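Local coordinates for putative metallopeptidase (Shewanella baltica OS155, PDB 3IEH), which probably acts as a zinc-dependent hydrolase of the M14 metallocarboxypeptidase family, cleaving peptide or ester bonds, at residues Leu167-Tyr181 and Gly242-Arg256. Residues are numbered along the deposited sequence; the frame is centred on the assembly and turned at random.
Sequences LTCHEDVLSREAYVY and GACTETPALQNFDQR. With ZN (zinc ion), chain B.
Strand 242-248 runs between the two arms of segment 167-181, parallel to 167-172 (axes 34° apart) with T168 N hydrogen-bonded to A243 O, and antiparallel to 179-181 (156°), where Y179 and E246 form a hydrogen-bonded pair. These three strands belong to the mixed central sheet of the M14 carboxypeptidase fold, and the face carrying H170, E246 and Y179 holds the zinc site. H170 ND1 binds the zinc ion at 2.5 Å, with H76 and E79 completing the protein ligands. E246, the predicted proton donor/acceptor, bends at chi2 (-83°), which carries its carboxylate back over H170 CB; its OE2 accepts from the zinc-bound water at 2.8 Å. The ring of Y179 lies against the base of that side chain: E246 CB sits 3.6 Å from the ring centroid, over the face, a CH-pi contact. Y179 OH in turn donates to D172 OD2 at 2.5 Å.

On the other face, R256 grips E171 side-on, NE to OE2 (2.8 Å) and NH2 to OE1 (3.0 Å), both on syn sides, while T247 OG1 reaches OE2 from the anti side. With an alanine at E171, the R256 guanidinium is likely to lose its counter-charge and T247 OG1 this acceptor. A249 CA lies over the centre of one guanidinium face and F253 CD1 over the other, toward the rim, and R256 NH1 donates to Q251 O at 3.0 Å.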
loop_
_atom_site.group_PDB
_atom_site.type_symbol
_atom_site.label_atom_id
_atom_site.label_comp_id
_atom_site.label_asym_id
_atom_site.label_seq_id
_atom_site.Cartn_x
_atom_site.Cartn_y
_atom_site.Cartn_z
ATOM N N LEU A 167 0.212 -5.018 -4.211
ATOM C CA LEU A 167 -0.378 -4.964 -2.889
ATOM C C LEU A 167 -0.306 -3.526 -2.458
ATOM O O LEU A 167 0.736 -2.882 -2.577
ATOM C CB LEU A 167 0.369 -5.847 -1.888
ATOM C CG LEU A 167 0.111 -5.597 -0.391
ATOM C CD1 LEU A 167 -1.313 -5.851 -0.019
ATOM C CD2 LEU A 167 1.056 -6.444 0.467
ATOM N N THR A 168 -1.414 -3.012 -1.959
ATOM C CA THR A 168 -1.403 -1.688 -1.359
ATOM C C THR A 168 -1.917 -1.824 0.086
ATOM O O THR A 168 -2.930 -2.472 0.315
ATOM C CB THR A 168 -2.206 -0.656 -2.187
ATOM O OG1 THR A 168 -1.939 0.646 -1.656
ATOM C CG2 THR A 168 -3.701 -0.930 -2.127
ATOM N N CYS A 169 -1.203 -1.242 1.053
ATOM C CA CYS A 169 -1.539 -1.412 2.467
ATOM C C CYS A 169 -2.213 -0.195 3.095
ATOM O O CYS A 169 -1.565 0.829 3.366
ATOM C CB CYS A 169 -0.291 -1.793 3.216
ATOM S SG CYS A 169 0.299 -3.398 2.592
ATOM N N HIS A 170 -3.521 -0.317 3.315
ATOM C CA HIS A 170 -4.328 0.766 3.837
ATOM C C HIS A 170 -4.817 0.427 5.217
ATOM O O HIS A 170 -4.604 -0.691 5.724
ATOM C CB HIS A 170 -5.512 1.017 2.917
ATOM C CG HIS A 170 -5.130 1.664 1.620
ATOM N ND1 HIS A 170 -5.399 2.982 1.344
ATOM C CD2 HIS A 170 -4.449 1.193 0.554
ATOM C CE1 HIS A 170 -4.942 3.284 0.145
ATOM N NE2 HIS A 170 -4.362 2.215 -0.357
ATOM N N GLU A 171 -5.412 1.422 5.855
ATOM C CA GLU A 171 -6.056 1.229 7.143
ATOM C C GLU A 171 -7.403 1.928 7.146
ATOM O O GLU A 171 -7.616 2.854 6.399
ATOM C CB GLU A 171 -5.212 1.768 8.273
ATOM C CG GLU A 171 -3.846 1.190 8.397
ATOM C CD GLU A 171 -3.384 1.236 9.839
ATOM O OE1 GLU A 171 -2.803 2.252 10.222
ATOM O OE2 GLU A 171 -3.674 0.309 10.628
ATOM N N ASP A 172 -8.312 1.463 7.990
ATOM C CA ASP A 172 -9.649 2.042 8.100
ATOM C C ASP A 172 -9.819 2.548 9.542
ATOM O O ASP A 172 -9.970 1.751 10.471
ATOM C CB ASP A 172 -10.690 0.971 7.708
ATOM C CG ASP A 172 -12.146 1.475 7.728
ATOM O OD1 ASP A 172 -12.464 2.585 8.221
ATOM O OD2 ASP A 172 -12.999 0.710 7.259
ATOM N N VAL A 173 -9.797 3.876 9.705
ATOM C CA VAL A 173 -9.949 4.537 11.024
ATOM C C VAL A 173 -11.376 4.430 11.598
ATOM O O VAL A 173 -11.587 4.661 12.773
ATOM C CB VAL A 173 -9.492 6.039 10.991
ATOM C CG1 VAL A 173 -10.400 6.914 10.088
ATOM C CG2 VAL A 173 -9.469 6.607 12.368
ATOM N N LEU A 174 -12.347 4.058 10.776
ATOM C CA LEU A 174 -13.691 3.857 11.251
ATOM C C LEU A 174 -13.973 2.408 11.617
ATOM O O LEU A 174 -15.101 2.084 11.983
ATOM C CB LEU A 174 -14.687 4.312 10.196
ATOM C CG LEU A 174 -14.668 5.824 9.928
ATOM C CD1 LEU A 174 -15.696 6.171 8.855
ATOM C CD2 LEU A 174 -14.913 6.637 11.208
ATOM N N SER A 175 -12.964 1.537 11.561
ATOM C CA SER A 175 -13.202 0.109 11.773
ATOM C C SER A 175 -12.365 -0.548 12.863
ATOM O O SER A 175 -11.189 -0.228 13.051
ATOM C CB SER A 175 -12.971 -0.647 10.457
ATOM O OG SER A 175 -13.306 -2.039 10.600
ATOM N N ARG A 176 -12.993 -1.481 13.577
ATOM C CA ARG A 176 -12.274 -2.362 14.492
ATOM C C ARG A 176 -12.035 -3.763 13.866
ATOM O O ARG A 176 -11.382 -4.606 14.463
ATOM C CB ARG A 176 -12.985 -2.439 15.835
ATOM C CG ARG A 176 -14.349 -3.060 15.800
ATOM C CD ARG A 176 -14.911 -3.176 17.225
ATOM N NE ARG A 176 -14.116 -4.096 18.032
ATOM C CZ ARG A 176 -14.149 -5.426 17.930
ATOM N NH1 ARG A 176 -14.952 -6.036 17.056
ATOM N NH2 ARG A 176 -13.362 -6.157 18.716
ATOM N N GLU A 177 -12.510 -3.959 12.631
ATOM C CA GLU A 177 -12.485 -5.253 11.945
ATOM C C GLU A 177 -11.658 -5.174 10.665
ATOM O O GLU A 177 -11.776 -4.201 9.927
ATOM C CB GLU A 177 -13.919 -5.648 11.561
ATOM C CG GLU A 177 -14.811 -5.943 12.739
ATOM C CD GLU A 177 -16.242 -6.263 12.336
ATOM O OE1 GLU A 177 -16.679 -5.791 11.282
ATOM O OE2 GLU A 177 -16.937 -6.982 13.081
ATOM N N ALA A 178 -10.845 -6.182 10.388
ATOM C CA ALA A 178 -9.988 -6.159 9.179
ATOM C C ALA A 178 -10.772 -6.567 7.919
ATOM O O ALA A 178 -11.803 -7.235 8.006
ATOM C CB ALA A 178 -8.786 -7.084 9.360
ATOM N N TYR A 179 -10.282 -6.159 6.753
ATOM C CA TYR A 179 -10.831 -6.641 5.499
ATOM C C TYR A 179 -9.841 -6.364 4.388
ATOM O O TYR A 179 -8.794 -5.735 4.600
ATOM C CB TYR A 179 -12.241 -6.068 5.209
ATOM C CG TYR A 179 -12.303 -4.572 5.165
ATOM C CD1 TYR A 179 -12.368 -3.818 6.358
ATOM C CD2 TYR A 179 -12.313 -3.893 3.938
ATOM C CE1 TYR A 179 -12.426 -2.425 6.328
ATOM C CE2 TYR A 179 -12.369 -2.483 3.886
ATOM C CZ TYR A 179 -12.400 -1.754 5.083
ATOM O OH TYR A 179 -12.458 -0.374 5.038
ATOM N N VAL A 180 -10.139 -6.901 3.211
ATOM C CA VAL A 180 -9.236 -6.804 2.078
ATOM C C VAL A 180 -10.012 -6.747 0.765
ATOM O O VAL A 180 -10.955 -7.485 0.592
ATOM C CB VAL A 180 -8.248 -8.006 2.041
ATOM C CG1 VAL A 180 -8.986 -9.306 2.220
ATOM C CG2 VAL A 180 -7.492 -8.016 0.720
ATOM N N TYR A 181 -9.617 -5.831 -0.118
ATOM C CA TYR A 181 -10.137 -5.726 -1.472
ATOM C C TYR A 181 -9.173 -6.540 -2.291
ATOM O O TYR A 181 -7.991 -6.289 -2.205
ATOM C CB TYR A 181 -10.064 -4.275 -2.016
ATOM C CG TYR A 181 -10.918 -3.232 -1.307
ATOM C CD1 TYR A 181 -10.445 -2.547 -0.188
ATOM C CD2 TYR A 181 -12.171 -2.903 -1.781
ATOM C CE1 TYR A 181 -11.223 -1.588 0.456
ATOM C CE2 TYR A 181 -12.956 -1.960 -1.145
ATOM C CZ TYR A 181 -12.487 -1.301 -0.041
ATOM O OH TYR A 181 -13.295 -0.359 0.567
ATOM N N GLY A 242 -4.171 -8.150 -7.548
ATOM C CA GLY A 242 -4.027 -6.985 -6.679
ATOM C C GLY A 242 -4.768 -7.228 -5.388
ATOM O O GLY A 242 -5.734 -7.985 -5.365
ATOM N N ALA A 243 -4.285 -6.617 -4.312
ATOM C CA ALA A 243 -4.967 -6.626 -3.021
ATOM C C ALA A 243 -4.747 -5.281 -2.365
ATOM O O ALA A 243 -3.635 -4.718 -2.434
ATOM C CB ALA A 243 -4.431 -7.732 -2.108
ATOM N N CYS A 244 -5.804 -4.762 -1.748
ATOM C CA CYS A 244 -5.701 -3.587 -0.907
ATOM C C CYS A 244 -6.164 -4.012 0.480
ATOM O O CYS A 244 -7.348 -4.149 0.717
ATOM C CB CYS A 244 -6.562 -2.447 -1.414
ATOM S SG CYS A 244 -6.713 -1.076 -0.202
ATOM N N THR A 245 -5.223 -4.251 1.380
ATOM C CA THR A 245 -5.554 -4.708 2.716
ATOM C C THR A 245 -5.969 -3.513 3.561
ATOM O O THR A 245 -5.460 -2.406 3.381
ATOM C CB THR A 245 -4.356 -5.406 3.395
ATOM O OG1 THR A 245 -3.266 -4.498 3.436
ATOM C CG2 THR A 245 -3.930 -6.687 2.617
ATOM N N GLU A 246 -6.914 -3.749 4.465
ATOM C CA GLU A 246 -7.398 -2.706 5.368
ATOM C C GLU A 246 -7.319 -3.236 6.807
ATOM O O GLU A 246 -8.135 -4.044 7.214
ATOM C CB GLU A 246 -8.847 -2.344 5.009
ATOM C CG GLU A 246 -8.998 -1.730 3.626
ATOM C CD GLU A 246 -8.714 -0.230 3.581
ATOM O OE1 GLU A 246 -8.535 0.450 4.629
ATOM O OE2 GLU A 246 -8.691 0.278 2.458
ATOM N N THR A 247 -6.293 -2.828 7.543
ATOM C CA THR A 247 -6.222 -3.112 8.961
ATOM C C THR A 247 -7.057 -2.074 9.732
ATOM O O THR A 247 -7.183 -0.906 9.334
ATOM C CB THR A 247 -4.759 -3.150 9.489
ATOM O OG1 THR A 247 -4.045 -1.968 9.087
ATOM C CG2 THR A 247 -4.040 -4.395 8.995
ATOM N N PRO A 248 -7.647 -2.487 10.836
ATOM C CA PRO A 248 -8.531 -1.578 11.567
ATOM C C PRO A 248 -7.791 -0.609 12.473
ATOM O O PRO A 248 -7.176 -1.037 13.464
ATOM C CB PRO A 248 -9.397 -2.537 12.394
ATOM C CG PRO A 248 -8.520 -3.758 12.589
ATOM C CD PRO A 248 -7.651 -3.855 11.378
ATOM N N ALA A 249 -7.929 0.689 12.202
ATOM C CA ALA A 249 -7.141 1.701 12.907
ATOM C C ALA A 249 -7.704 2.065 14.285
ATOM O O ALA A 249 -7.166 2.953 14.959
ATOM C CB ALA A 249 -6.952 2.956 12.034
ATOM N N LEU A 250 -8.789 1.394 14.687
ATOM C CA LEU A 250 -9.337 1.490 16.071
ATOM C C LEU A 250 -8.654 0.477 17.001
ATOM O O LEU A 250 -8.879 0.489 18.192
ATOM C CB LEU A 250 -10.871 1.280 16.112
ATOM C CG LEU A 250 -11.761 2.331 15.432
ATOM C CD1 LEU A 250 -13.270 1.916 15.478
ATOM C CD2 LEU A 250 -11.531 3.736 16.061
ATOM N N GLN A 251 -7.840 -0.410 16.450
ATOM C CA GLN A 251 -7.075 -1.358 17.242
ATOM C C GLN A 251 -5.694 -0.772 17.544
ATOM O O GLN A 251 -5.289 0.275 17.016
ATOM C CB GLN A 251 -6.904 -2.690 16.472
ATOM C CG GLN A 251 -8.202 -3.437 16.102
ATOM C CD GLN A 251 -9.015 -3.921 17.298
ATOM O OE1 GLN A 251 -8.533 -3.867 18.422
ATOM N NE2 GLN A 251 -10.261 -4.397 17.057
ATOM N N ASN A 252 -4.963 -1.496 18.372
ATOM C CA ASN A 252 -3.611 -1.172 18.779
ATOM C C ASN A 252 -2.635 -0.975 17.604
ATOM O O ASN A 252 -2.508 -1.811 16.706
ATOM C CB ASN A 252 -3.085 -2.250 19.730
ATOM C CG ASN A 252 -1.656 -2.002 20.153
ATOM O OD1 ASN A 252 -0.704 -2.233 19.387
ATOM N ND2 ASN A 252 -1.489 -1.531 21.387
ATOM N N PHE A 253 -1.918 0.140 17.664
ATOM C CA PHE A 253 -1.050 0.540 16.582
ATOM C C PHE A 253 0.027 -0.530 16.239
ATOM O O PHE A 253 0.140 -0.911 15.065
ATOM C CB PHE A 253 -0.444 1.918 16.852
ATOM C CG PHE A 253 0.386 2.419 15.714
ATOM C CD1 PHE A 253 -0.218 3.003 14.623
ATOM C CD2 PHE A 253 1.776 2.256 15.708
ATOM C CE1 PHE A 253 0.538 3.456 13.543
ATOM C CE2 PHE A 253 2.539 2.695 14.628
ATOM C CZ PHE A 253 1.911 3.307 13.540
ATOM N N ASP A 254 0.763 -1.050 17.227
ATOM C CA ASP A 254 1.801 -2.058 16.937
ATOM C C ASP A 254 1.253 -3.379 16.384
ATOM O O ASP A 254 1.913 -4.044 15.575
ATOM C CB ASP A 254 2.728 -2.273 18.131
ATOM C CG ASP A 254 3.597 -1.037 18.420
ATOM O OD1 ASP A 254 4.116 -0.377 17.486
ATOM O OD2 ASP A 254 3.778 -0.728 19.598
ATOM N N GLN A 255 0.042 -3.741 16.779
ATOM C CA GLN A 255 -0.624 -4.900 16.196
ATOM C C GLN A 255 -0.875 -4.667 14.713
ATOM O O GLN A 255 -0.755 -5.599 13.894
ATOM C CB GLN A 255 -1.951 -5.175 16.896
ATOM C CG GLN A 255 -1.789 -5.974 18.152
ATOM C CD GLN A 255 -1.450 -7.433 17.852
ATOM O OE1 GLN A 255 -2.223 -8.142 17.185
ATOM N NE2 GLN A 255 -0.310 -7.889 18.358
ATOM N N ARG A 256 -1.213 -3.420 14.370
ATOM C CA ARG A 256 -1.458 -3.061 12.970
ATOM C C ARG A 256 -0.150 -3.102 12.179
ATOM O O ARG A 256 -0.110 -3.630 11.080
ATOM C CB ARG A 256 -2.175 -1.702 12.878
ATOM C CG ARG A 256 -3.626 -1.778 13.379
ATOM C CD ARG A 256 -4.054 -0.518 14.126
ATOM N NE ARG A 256 -3.735 0.674 13.361
ATOM C CZ ARG A 256 -3.692 1.907 13.865
ATOM N NH1 ARG A 256 -3.971 2.142 15.137
ATOM N NH2 ARG A 256 -3.372 2.919 13.082
HETATM ZN ZN ZN B . -6.910 4.338 2.731
HETATM O O HOH W 1 -11.879 1.510 2.559
HETATM O O HOH W 2 -8.805 3.038 2.541
#